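Local atomic coordinates of endoribonuclease ToxN (Pectobacterium atrosepticum, PDB entry 2XDB), a protein that acts as the toxin of a type III toxin-antitoxin system, cleaving RNA at AAA(U/G) sequences, and is bound by the repeats of the ToxI RNA. Residues Tyr4-Lys9 against Lys33-Ile38; Asp18-Asn23 against Leu86-Pro91; Ser64-Phe69 against Ala129-Thr134. All coordinates share one frame; numbering follows the deposited sequence.

Interaction 1: Tyr4-Lys9 against Lys33-Ile38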
loop_
_atom_site.group_PDB
_atom_site.type_symbol
_atom_site.label_atom_id
_atom_site.label_comp_id
_atom_site.label_asym_id
_atom_site.label_seq_id
_atom_site.Cartn_x
_atom_site.Cartn_y
_atom_site.Cartn_z
ATOM N N TYR A 4 -6.271 4.717 -3.495
ATOM C CA TYR A 4 -7.348 4.711 -2.499
ATOM C C TYR A 4 -6.986 5.483 -1.243
ATOM O O TYR A 4 -5.815 5.679 -0.940
ATOM C CB TYR A 4 -7.651 3.294 -2.049
ATOM C CG TYR A 4 -8.286 2.425 -3.086
ATOM C CD1 TYR A 4 -9.645 2.162 -3.050
ATOM C CD2 TYR A 4 -7.528 1.843 -4.091
ATOM C CE1 TYR A 4 -10.238 1.364 -3.993
ATOM C CE2 TYR A 4 -8.110 1.035 -5.042
ATOM C CZ TYR A 4 -9.464 0.806 -4.991
ATOM O OH TYR A 4 -10.047 0.006 -5.934
ATOM N N THR A 5 -8.008 5.913 -0.513
ATOM C CA THR A 5 -7.841 6.274 0.887
ATOM C C THR A 5 -8.653 5.273 1.684
ATOM O O THR A 5 -9.540 4.604 1.140
ATOM C CB THR A 5 -8.330 7.690 1.216
ATOM O OG1 THR A 5 -9.737 7.798 0.958
ATOM C CG2 THR A 5 -7.587 8.700 0.389
ATOM N N ILE A 6 -8.336 5.153 2.964
ATOM C CA ILE A 6 -9.032 4.219 3.831
ATOM C C ILE A 6 -9.516 5.000 5.048
ATOM O O ILE A 6 -8.843 5.937 5.486
ATOM C CB ILE A 6 -8.108 3.053 4.228
ATOM C CG1 ILE A 6 -7.718 2.266 2.981
ATOM C CG2 ILE A 6 -8.773 2.130 5.236
ATOM C CD1 ILE A 6 -6.610 1.244 3.204
ATOM N N SER A 7 -10.686 4.649 5.578
ATOM C CA SER A 7 -11.239 5.393 6.708
ATOM C C SER A 7 -10.432 5.149 7.982
ATOM O O SER A 7 -9.891 4.069 8.179
ATOM C CB SER A 7 -12.710 5.038 6.927
ATOM O OG SER A 7 -12.840 3.789 7.573
ATOM N N SER A 8 -10.353 6.153 8.845
ATOM C CA SER A 8 -9.554 6.040 10.060
ATOM C C SER A 8 -10.117 5.007 11.001
ATOM O O SER A 8 -9.372 4.258 11.629
ATOM C CB SER A 8 -9.499 7.370 10.777
ATOM O OG SER A 8 -9.720 8.393 9.832
ATOM N N LYS A 9 -11.439 4.976 11.100
ATOM C CA LYS A 9 -12.110 4.060 12.008
ATOM C C LYS A 9 -11.639 2.635 11.733
ATOM O O LYS A 9 -11.275 1.907 12.655
ATOM C CB LYS A 9 -13.632 4.189 11.875
ATOM C CG LYS A 9 -14.095 5.622 11.606
ATOM C CD LYS A 9 -13.753 6.053 10.163
ATOM C CE LYS A 9 -13.608 7.572 10.003
ATOM N NZ LYS A 9 -13.382 7.958 8.578
ATOM N N LYS A 33 -3.118 9.743 3.632
ATOM C CA LYS A 33 -2.295 8.604 3.233
ATOM C C LYS A 33 -2.950 7.900 2.075
ATOM O O LYS A 33 -4.126 7.558 2.159
ATOM C CB LYS A 33 -2.161 7.611 4.385
ATOM C CG LYS A 33 -0.734 7.180 4.663
ATOM C CD LYS A 33 -0.425 5.856 4.046
ATOM C CE LYS A 33 0.783 5.250 4.714
ATOM N NZ LYS A 33 1.939 6.151 4.574
ATOM N N ALA A 34 -2.196 7.674 1.003
ATOM C CA ALA A 34 -2.725 6.975 -0.168
ATOM C C ALA A 34 -2.255 5.527 -0.243
ATOM O O ALA A 34 -1.102 5.227 0.072
ATOM C CB ALA A 34 -2.340 7.706 -1.438
ATOM N N PHE A 35 -3.156 4.642 -0.676
ATOM C CA PHE A 35 -2.844 3.229 -0.894
ATOM C C PHE A 35 -2.969 2.857 -2.373
ATOM O O PHE A 35 -3.587 3.600 -3.142
ATOM C CB PHE A 35 -3.765 2.352 -0.060
ATOM C CG PHE A 35 -3.638 2.564 1.416
ATOM C CD1 PHE A 35 -3.077 1.593 2.221
ATOM C CD2 PHE A 35 -4.093 3.738 2.006
ATOM C CE1 PHE A 35 -2.966 1.787 3.599
ATOM C CE2 PHE A 35 -3.986 3.935 3.371
ATOM C CZ PHE A 35 -3.421 2.959 4.167
ATOM N N ILE A 36 -2.389 1.713 -2.766
ATOM C CA ILE A 36 -2.455 1.220 -4.153
ATOM C C ILE A 36 -3.414 0.040 -4.382
ATOM O O ILE A 36 -3.476 -0.896 -3.589
ATOM C CB ILE A 36 -1.077 0.854 -4.715
ATOM C CG1 ILE A 36 -0.127 1.991 -4.474
ATOM C CG2 ILE A 36 -1.140 0.749 -6.232
ATOM C CD1 ILE A 36 -0.500 3.164 -5.331
ATOM N N GLY A 37 -4.059 0.078 -5.549
ATOM C CA GLY A 37 -5.363 -0.501 -5.813
ATOM C C GLY A 37 -5.551 -1.962 -6.110
ATOM O O GLY A 37 -5.917 -2.352 -7.196
ATOM N N ILE A 38 -5.386 -2.762 -5.087
ATOM C CA ILE A 38 -5.607 -4.195 -5.146
ATOM C C ILE A 38 -4.441 -4.916 -5.723
ATOM O O ILE A 38 -4.356 -5.277 -6.894
ATOM C CB ILE A 38 -6.891 -4.636 -5.724
ATOM C CG1 ILE A 38 -8.031 -3.939 -4.996
ATOM C CG2 ILE A 38 -7.047 -6.099 -5.374
ATOM C CD1 ILE A 38 -9.218 -4.844 -4.834
HETATM O O HOH W 1 -6.113 6.578 3.935
#
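Tyr-4 and Phe-35 form a hydrogen-bonded pair between strands 3-6 and 35-42, neighbours in the six-stranded antiparallel sheet of ToxN, whose family is grouped with SH3-like folds; CA of Tyr-4 is 5.0 Å from CA of Phe-35. Two nearly straight bonds close the pair: Tyr-4 N donates to Phe-35 O at 2.9 Å (165° at the hydrogen), and Phe-35 N donates to Tyr-4 O, also at 2.9 Å (171°). Beyond it the two chains draw apart. Where the next hydrogen-bonded pair would lie, a water takes over, accepting from Ile-6 N at 2.8 Å and donating to Lys-33 O at 2.8 Å, and bridges the gap before the first strand gives way to helix 8-17. Ser-7 caps that helix, its OG turned to the backbone N of Tyr-10 in a weak bond and also hydrogen-bonded to Glu-96. On its other side strand 3-6 bonds through Thr-5 to Ser-98 of strand 97-99.

The apolar part of the contact belongs to Ile-6 and Phe-35, whose side chains cross at about a right angle. The ethyl branch of Ile-6 is extended (chi2 170°) and carries CD1 over the middle of the phenyl ring, 3.5 Å from its centroid and almost on the ring normal, a CH-pi contact over the face. The edge of the same ring is turned to Tyr-4 O. Phe-35 also touches Pro-22, while Ile-6 touches Val-97.

Tyr-4 sends its ring the other way along the partner strand, where the chain turns a corner in an inverse gamma turn centred on Gly-37. There the ring edge meets the turn: CE2 of Tyr-4 lies against CA of Gly-37, with CD2 of Tyr-4 slightly farther from that same carbon at 3.6 Å.

Interaction 2: Asp18-Asn23 against Leu86-Pro91. With nucleotides of chain B.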
loop_
_atom_site.group_PDB
_atom_site.type_symbol
_atom_site.label_atom_id
_atom_site.label_comp_id
_atom_site.label_asym_id
_atom_site.label_seq_id
_atom_site.Cartn_x
_atom_site.Cartn_y
_atom_site.Cartn_z
ATOM N N ASP A 18 -2.856 -5.396 15.206
ATOM C CA ASP A 18 -1.480 -5.331 14.753
ATOM C C ASP A 18 -1.102 -3.881 14.602
ATOM O O ASP A 18 -1.659 -3.170 13.774
ATOM C CB ASP A 18 -1.305 -6.061 13.423
ATOM C CG ASP A 18 0.152 -6.286 13.079
ATOM O OD1 ASP A 18 0.450 -7.268 12.378
ATOM O OD2 ASP A 18 1.007 -5.490 13.517
ATOM N N ASP A 19 -0.152 -3.440 15.405
ATOM C CA ASP A 19 0.211 -2.031 15.428
ATOM C C ASP A 19 1.060 -1.654 14.220
ATOM O O ASP A 19 1.300 -0.478 13.973
ATOM C CB ASP A 19 0.944 -1.702 16.725
ATOM C CG ASP A 19 2.128 -2.609 16.960
ATOM O OD1 ASP A 19 1.985 -3.603 17.706
ATOM O OD2 ASP A 19 3.200 -2.338 16.381
ATOM N N LYS A 20 1.506 -2.652 13.465
ATOM C CA LYS A 20 2.254 -2.397 12.238
ATOM C C LYS A 20 1.366 -1.891 11.115
ATOM O O LYS A 20 1.866 -1.361 10.129
ATOM C CB LYS A 20 3.018 -3.635 11.785
ATOM C CG LYS A 20 4.306 -3.848 12.558
ATOM C CD LYS A 20 4.847 -5.238 12.347
ATOM C CE LYS A 20 5.840 -5.597 13.431
ATOM N NZ LYS A 20 6.180 -7.056 13.399
ATOM N N VAL A 21 0.053 -2.058 11.257
ATOM C CA VAL A 21 -0.886 -1.484 10.303
ATOM C C VAL A 21 -0.516 -0.019 10.134
ATOM O O VAL A 21 -0.228 0.660 11.113
ATOM C CB VAL A 21 -2.324 -1.558 10.838
ATOM C CG1 VAL A 21 -3.219 -0.565 10.115
ATOM C CG2 VAL A 21 -2.862 -2.979 10.746
ATOM N N PRO A 22 -0.518 0.483 8.895
ATOM C CA PRO A 22 -0.022 1.845 8.653
ATOM C C PRO A 22 -0.849 2.968 9.279
ATOM O O PRO A 22 -2.079 2.889 9.263
ATOM C CB PRO A 22 -0.054 1.970 7.132
ATOM C CG PRO A 22 -0.892 0.843 6.653
ATOM C CD PRO A 22 -0.785 -0.247 7.649
ATOM N N ASN A 23 -0.171 3.991 9.809
ATOM C CA ASN A 23 -0.820 5.228 10.239
ATOM C C ASN A 23 -1.606 5.868 9.112
ATOM O O ASN A 23 -1.103 6.007 8.012
ATOM C CB ASN A 23 0.208 6.241 10.735
ATOM C CG ASN A 23 0.910 5.783 11.975
ATOM O OD1 ASN A 23 0.504 4.800 12.595
ATOM N ND2 ASN A 23 1.980 6.479 12.346
ATOM N N LEU A 86 4.804 -2.854 0.647
ATOM C CA LEU A 86 4.082 -4.111 0.630
ATOM C C LEU A 86 3.985 -4.803 2.001
ATOM O O LEU A 86 2.977 -5.440 2.303
ATOM C CB LEU A 86 4.709 -5.056 -0.399
ATOM C CG LEU A 86 4.641 -4.539 -1.827
ATOM C CD1 LEU A 86 5.422 -5.445 -2.737
ATOM C CD2 LEU A 86 3.189 -4.410 -2.291
ATOM N N LYS A 87 5.021 -4.696 2.825
ATOM C CA LYS A 87 5.028 -5.447 4.080
ATOM C C LYS A 87 3.998 -4.950 5.075
ATOM O O LYS A 87 3.739 -5.596 6.082
ATOM C CB LYS A 87 6.421 -5.485 4.714
ATOM C CG LYS A 87 7.061 -4.161 4.994
ATOM C CD LYS A 87 8.410 -4.415 5.661
ATOM C CE LYS A 87 9.002 -3.174 6.297
ATOM N NZ LYS A 87 9.249 -2.136 5.258
ATOM N N PHE A 88 3.398 -3.802 4.785
ATOM C CA PHE A 88 2.299 -3.312 5.607
ATOM C C PHE A 88 0.995 -3.196 4.845
ATOM O O PHE A 88 0.164 -2.375 5.192
ATOM C CB PHE A 88 2.638 -1.963 6.213
ATOM C CG PHE A 88 3.906 -1.968 6.979
ATOM C CD1 PHE A 88 4.890 -1.030 6.723
ATOM C CD2 PHE A 88 4.134 -2.929 7.943
ATOM C CE1 PHE A 88 6.073 -1.045 7.429
ATOM C CE2 PHE A 88 5.320 -2.945 8.656
ATOM C CZ PHE A 88 6.290 -2.005 8.392
ATOM N N MET A 89 0.817 -4.003 3.808
ATOM C CA MET A 89 -0.470 -4.077 3.128
ATOM C C MET A 89 -1.507 -4.686 4.072
ATOM O O MET A 89 -1.147 -5.392 5.019
ATOM C CB MET A 89 -0.359 -4.927 1.873
ATOM C CG MET A 89 -0.024 -6.374 2.152
ATOM S SD MET A 89 0.146 -7.298 0.623
ATOM C CE MET A 89 0.463 -8.934 1.278
ATOM N N ILE A 90 -2.784 -4.417 3.812
ATOM C CA ILE A 90 -3.844 -4.844 4.719
ATOM C C ILE A 90 -5.098 -5.304 3.984
ATOM O O ILE A 90 -5.412 -4.811 2.905
ATOM C CB ILE A 90 -4.218 -3.715 5.682
ATOM C CG1 ILE A 90 -4.708 -2.481 4.923
ATOM C CG2 ILE A 90 -3.033 -3.330 6.556
ATOM C CD1 ILE A 90 -5.086 -1.345 5.864
ATOM N N PRO A 91 -5.811 -6.281 4.549
ATOM C CA PRO A 91 -7.042 -6.679 3.871
ATOM C C PRO A 91 -8.055 -5.567 4.092
ATOM O O PRO A 91 -8.004 -4.934 5.142
ATOM C CB PRO A 91 -7.455 -7.932 4.625
ATOM C CG PRO A 91 -6.891 -7.740 6.003
ATOM C CD PRO A 91 -5.623 -6.969 5.836
ATOM P P U B 2 9.365 4.431 7.901
ATOM O OP1 U B 2 10.820 4.615 7.747
ATOM O OP2 U B 2 8.517 4.250 6.697
ATOM O "O5'" U B 2 9.130 3.246 8.920
ATOM C "C5'" U B 2 9.827 3.159 10.151
ATOM C "C4'" U B 2 9.346 1.969 10.939
ATOM O "O4'" U B 2 7.971 2.164 11.363
ATOM C "C3'" U B 2 9.318 0.661 10.173
ATOM O "O3'" U B 2 10.588 0.050 10.129
ATOM C "C2'" U B 2 8.297 -0.148 10.946
ATOM O "O2'" U B 2 8.895 -0.634 12.132
ATOM C "C1'" U B 2 7.287 0.928 11.339
ATOM N N1 U B 2 6.130 1.064 10.424
ATOM C C2 U B 2 5.057 0.222 10.590
ATOM O O2 U B 2 5.040 -0.641 11.440
ATOM N N3 U B 2 4.015 0.411 9.723
ATOM C C4 U B 2 3.929 1.356 8.724
ATOM O O4 U B 2 2.921 1.422 8.018
ATOM C C5 U B 2 5.076 2.197 8.619
ATOM C C6 U B 2 6.105 2.029 9.452
ATOM O "O5'" A B 1 5.560 6.161 6.969
ATOM C "C5'" A B 1 6.179 7.299 7.550
ATOM C "C4'" A B 1 6.700 6.998 8.935
ATOM O "O4'" A B 1 5.603 6.995 9.887
ATOM C "C3'" A B 1 7.366 5.644 9.109
ATOM O "O3'" A B 1 8.714 5.661 8.681
ATOM C "C2'" A B 1 7.201 5.381 10.601
ATOM O "O2'" A B 1 8.180 6.084 11.345
ATOM C "C1'" A B 1 5.855 6.040 10.893
ATOM N N9 A B 1 4.735 5.078 10.962
ATOM C C8 A B 1 3.604 5.018 10.189
ATOM N N7 A B 1 2.791 4.045 10.526
ATOM C C5 A B 1 3.421 3.421 11.597
ATOM C C6 A B 1 3.083 2.317 12.415
ATOM N N6 A B 1 1.977 1.586 12.295
ATOM N N1 A B 1 3.944 1.969 13.390
ATOM C C2 A B 1 5.064 2.681 13.532
ATOM N N3 A B 1 5.494 3.728 12.837
ATOM C C4 A B 1 4.617 4.055 11.873
ATOM P P U B 3 10.865 -1.164 9.137
ATOM O OP1 U B 3 10.005 -0.942 7.949
ATOM O OP2 U B 3 10.701 -2.406 9.927
ATOM O "O5'" U B 3 12.374 -0.878 8.752
ATOM C "C5'" U B 3 12.631 0.144 7.801
ATOM C "C4'" U B 3 13.875 0.922 8.138
ATOM O "O4'" U B 3 13.618 1.835 9.233
ATOM C "C3'" U B 3 15.051 0.099 8.618
ATOM O "O3'" U B 3 15.740 -0.506 7.543
ATOM C "C2'" U B 3 15.877 1.130 9.373
ATOM O "O2'" U B 3 16.588 1.952 8.463
ATOM C "C1'" U B 3 14.785 1.985 10.012
ATOM N N1 U B 3 14.474 1.595 11.399
ATOM C C2 U B 3 13.795 2.521 12.164
ATOM O O2 U B 3 13.451 3.613 11.742
ATOM N N3 U B 3 13.524 2.122 13.445
ATOM C C4 U B 3 13.861 0.919 14.023
ATOM O O4 U B 3 13.541 0.717 15.193
ATOM C C5 U B 3 14.568 0.013 13.165
ATOM C C6 U B 3 14.844 0.375 11.910
#
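Phe-88 lays one face of its ring over the uracil of U2 of chain B, whose N3 sits 3.3 Å above the plane of the Phe-88 ring near its centre, and the aliphatic chain of Lys-87 covers the opposite face. CB of Lys-20 is 3.9 Å from CE2 of Phe-88; Lys-20 O lies obliquely to the ring and accepts from N3 of U2 at 2.8 Å, almost straight (176°). Alongside, CD of Pro-22 packs 4.0 Å from CG2 of Ile-90, and Val-21 adds its CG2 to the same methyl.

The 18-23 loop is shaped by a type I turn, Asp-18 to Val-21, and an Asx turn in which OD2 of Asp-18 accepts from Lys-20 N. Its backbone atoms also bind the neighbouring adenine: A1 N6 of chain B donates to Asp-19 O at 2.7 Å and weakly to Val-21 O, while Asn-23 N donates to A1 N7 at 3.0 Å. Lys-87 NZ lies 3.0 Å from OP1 of U3 of chain B. This is an RNA-binding site in which backbone groups hydrogen-bond to base edges beside an aromatic ring; the A1-U2 order is consistent with the 3' side of a cleaved AAAU sequence.

Interaction 3: Ser64-Phe69 against Ala129-Thr134. With nucleotides of chain B.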
loop_
_atom_site.group_PDB
_atom_site.type_symbol
_atom_site.label_atom_id
_atom_site.label_comp_id
_atom_site.label_asym_id
_atom_site.label_seq_id
_atom_site.Cartn_x
_atom_site.Cartn_y
_atom_site.Cartn_z
ATOM N N SER A 64 15.017 -6.816 -6.087
ATOM C CA SER A 64 14.538 -8.168 -5.818
ATOM C C SER A 64 13.713 -8.246 -4.534
ATOM O O SER A 64 13.193 -9.314 -4.191
ATOM C CB SER A 64 15.700 -9.181 -5.797
ATOM O OG SER A 64 16.087 -9.545 -4.470
ATOM N N SER A 65 13.577 -7.112 -3.850
ATOM C CA SER A 65 12.957 -7.077 -2.524
ATOM C C SER A 65 11.470 -7.353 -2.513
ATOM O O SER A 65 10.719 -6.862 -3.363
ATOM C CB SER A 65 13.183 -5.741 -1.832
ATOM O OG SER A 65 12.551 -5.767 -0.566
ATOM N N LEU A 66 11.060 -8.125 -1.512
ATOM C CA LEU A 66 9.669 -8.514 -1.330
ATOM C C LEU A 66 8.892 -7.513 -0.457
ATOM O O LEU A 66 7.670 -7.426 -0.548
ATOM C CB LEU A 66 9.614 -9.907 -0.696
ATOM C CG LEU A 66 8.986 -11.005 -1.540
ATOM C CD1 LEU A 66 8.581 -10.438 -2.878
ATOM C CD2 LEU A 66 9.937 -12.164 -1.707
ATOM N N SER A 67 9.604 -6.767 0.382
ATOM C CA SER A 67 8.982 -5.840 1.321
ATOM C C SER A 67 8.542 -4.534 0.667
ATOM O O SER A 67 7.555 -3.916 1.061
ATOM C CB SER A 67 9.970 -5.514 2.434
ATOM O OG SER A 67 10.615 -6.693 2.866
ATOM N N CYS A 68 9.293 -4.121 -0.338
ATOM C CA CYS A 68 9.164 -2.793 -0.903
ATOM C C CYS A 68 9.221 -2.895 -2.408
ATOM O O CYS A 68 10.014 -3.650 -2.954
ATOM C CB CYS A 68 10.341 -1.918 -0.436
ATOM S SG CYS A 68 10.537 -1.858 1.355
ATOM N N PHE A 69 8.392 -2.126 -3.085
ATOM C CA PHE A 69 8.586 -1.931 -4.500
ATOM C C PHE A 69 8.871 -0.450 -4.734
ATOM O O PHE A 69 7.994 0.392 -4.526
ATOM C CB PHE A 69 7.354 -2.396 -5.274
ATOM C CG PHE A 69 7.478 -2.226 -6.755
ATOM C CD1 PHE A 69 8.196 -3.133 -7.510
ATOM C CD2 PHE A 69 6.885 -1.153 -7.394
ATOM C CE1 PHE A 69 8.318 -2.973 -8.879
ATOM C CE2 PHE A 69 6.994 -0.992 -8.765
ATOM C CZ PHE A 69 7.714 -1.902 -9.509
ATOM N N ALA A 129 1.930 -7.411 -8.127
ATOM C CA ALA A 129 1.037 -8.449 -7.629
ATOM C C ALA A 129 1.806 -9.718 -7.282
ATOM O O ALA A 129 1.480 -10.424 -6.338
ATOM C CB ALA A 129 -0.064 -8.744 -8.647
ATOM N N SER A 130 2.839 -10.007 -8.056
ATOM C CA SER A 130 3.594 -11.223 -7.840
ATOM C C SER A 130 4.423 -11.122 -6.569
ATOM O O SER A 130 4.541 -12.082 -5.819
ATOM C CB SER A 130 4.478 -11.512 -9.037
ATOM O OG SER A 130 5.460 -12.465 -8.680
ATOM N N LYS A 131 4.995 -9.951 -6.316
ATOM C CA LYS A 131 5.712 -9.744 -5.066
ATOM C C LYS A 131 4.765 -9.849 -3.879
ATOM O O LYS A 131 5.135 -10.390 -2.847
ATOM C CB LYS A 131 6.414 -8.396 -5.055
ATOM C CG LYS A 131 7.651 -8.343 -5.915
ATOM C CD LYS A 131 8.125 -6.920 -6.070
ATOM C CE LYS A 131 9.382 -6.855 -6.900
ATOM N NZ LYS A 131 10.534 -7.198 -6.050
ATOM N N SER A 132 3.544 -9.338 -4.026
ATOM C CA SER A 132 2.590 -9.364 -2.923
ATOM C C SER A 132 2.249 -10.799 -2.560
ATOM O O SER A 132 2.232 -11.167 -1.392
ATOM C CB SER A 132 1.323 -8.592 -3.276
ATOM O OG SER A 132 1.620 -7.227 -3.507
ATOM N N ASP A 133 1.993 -11.608 -3.580
ATOM C CA ASP A 133 1.617 -12.993 -3.386
ATOM C C ASP A 133 2.737 -13.751 -2.685
ATOM O O ASP A 133 2.489 -14.521 -1.756
ATOM C CB ASP A 133 1.290 -13.648 -4.730
ATOM C CG ASP A 133 0.770 -15.081 -4.582
ATOM O OD1 ASP A 133 -0.042 -15.336 -3.670
ATOM O OD2 ASP A 133 1.167 -15.955 -5.387
ATOM N N THR A 134 3.973 -13.535 -3.119
ATOM C CA THR A 134 5.074 -14.302 -2.559
ATOM C C THR A 134 5.356 -13.815 -1.148
ATOM O O THR A 134 5.752 -14.586 -0.279
ATOM C CB THR A 134 6.348 -14.209 -3.416
ATOM O OG1 THR A 134 6.052 -14.599 -4.761
ATOM C CG2 THR A 134 7.425 -15.128 -2.871
ATOM P P A B 5 14.377 -5.865 3.012
ATOM O OP1 A B 5 13.987 -5.526 1.622
ATOM O OP2 A B 5 13.494 -5.470 4.133
ATOM O "O5'" A B 5 14.712 -7.415 3.094
ATOM C "C5'" A B 5 15.383 -8.023 4.186
ATOM C "C4'" A B 5 14.778 -9.370 4.501
ATOM O "O4'" A B 5 13.494 -9.507 3.837
ATOM C "C3'" A B 5 15.561 -10.587 4.043
ATOM O "O3'" A B 5 16.586 -10.935 4.949
ATOM C "C2'" A B 5 14.482 -11.653 3.952
ATOM O "O2'" A B 5 14.140 -12.098 5.259
ATOM C "C1'" A B 5 13.309 -10.837 3.412
ATOM N N9 A B 5 13.227 -10.831 1.935
ATOM C C8 A B 5 13.195 -9.725 1.119
ATOM N N7 A B 5 13.098 -9.997 -0.160
ATOM C C5 A B 5 13.050 -11.382 -0.190
ATOM C C6 A B 5 12.946 -12.285 -1.258
ATOM N N6 A B 5 12.870 -11.908 -2.543
ATOM N N1 A B 5 12.918 -13.600 -0.947
ATOM C C2 A B 5 12.991 -13.968 0.336
ATOM N N3 A B 5 13.092 -13.215 1.425
ATOM C C4 A B 5 13.119 -11.913 1.089
ATOM P P U B 21 5.857 -19.077 -3.794
ATOM O OP1 U B 21 6.021 -17.810 -4.562
ATOM O OP2 U B 21 5.511 -19.007 -2.352
ATOM O "O5'" U B 21 4.818 -20.013 -4.553
ATOM C "C5'" U B 21 4.513 -21.315 -4.067
ATOM C "C4'" U B 21 4.324 -22.330 -5.174
ATOM O "O4'" U B 21 3.290 -21.893 -6.103
ATOM C "C3'" U B 21 5.554 -22.648 -6.026
ATOM O "O3'" U B 21 5.530 -24.036 -6.368
ATOM C "C2'" U B 21 5.294 -21.833 -7.289
ATOM O "O2'" U B 21 5.981 -22.293 -8.431
ATOM C "C1'" U B 21 3.784 -22.005 -7.427
ATOM N N1 U B 21 3.023 -21.115 -8.356
ATOM C C2 U B 21 3.568 -19.953 -8.889
ATOM O O2 U B 21 4.698 -19.551 -8.664
ATOM N N3 U B 21 2.724 -19.252 -9.723
ATOM C C4 U B 21 1.424 -19.565 -10.078
ATOM O O4 U B 21 0.795 -18.826 -10.841
ATOM C C5 U B 21 0.933 -20.772 -9.490
ATOM C C6 U B 21 1.730 -21.477 -8.677
#
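Lys-131 runs from helix 125-140 across the loop 64-69 and fills the tight part of this contact. Its CB and CG pass CD1 of Leu-66, 3.7 Å from Lys-131 CB, and farther out its CE comes to the edge of the Phe-69 ring, 4.0 Å from CD1 of Phe-69. The chain is extended until its last bond, where a bend (chi4 -80°) turns NZ onto the carbonyl of Ser-65. The hydrogen bond from NZ of Lys-131 to O of Ser-65 is 2.7 Å long, with the donor above the carbonyl plane; Glu-63 O is a second acceptor for the ammonium.

Toward Thr-134 the contact thins to one methyl pair, CG2 of Thr-134 and CD2 of Leu-66, 4.1 Å apart. Away from the helix, the loop's polar atoms face RNA rather than protein: Ser-65 OG donates to OP1 of A5 of chain B at 2.6 Å, and Ser-64 O accepts from A5 N6 at 3.1 Å. An ST turn, in which Ser-65 OG accepts from Ser-67 N, shapes this phosphate-binding bend.

The loop leads into strand 69-73 at the sheet edge, while helix 125-140 also rests through Lys-131 and Ser-132 on Leu-86 of strand 80-91, and through Ser-132 on strand 35-42.

From the N terminus, interaction 1 comes first, pairing strand 3-6 with strand 35-42 and closing a loop that holds the rest of helix 8-17 and the segment 18-23. That segment reaches out to 86-91 in interaction 2, which closes the chain between them, with its several strands; the two contacts cross and also touch, Ile-6 against Ile-90. Interaction 3 opens at 64-69, after interaction 1 has closed, and ends on helix 125-140, crossing interaction 2 in turn and closing a loop that includes helix 109-123. Lys-87 N and Ser-67 O, probably hydrogen-bonded, join those two. The segment 86-91 thus lies between the others, linking the strand pair, the RNA-binding loops and the helix.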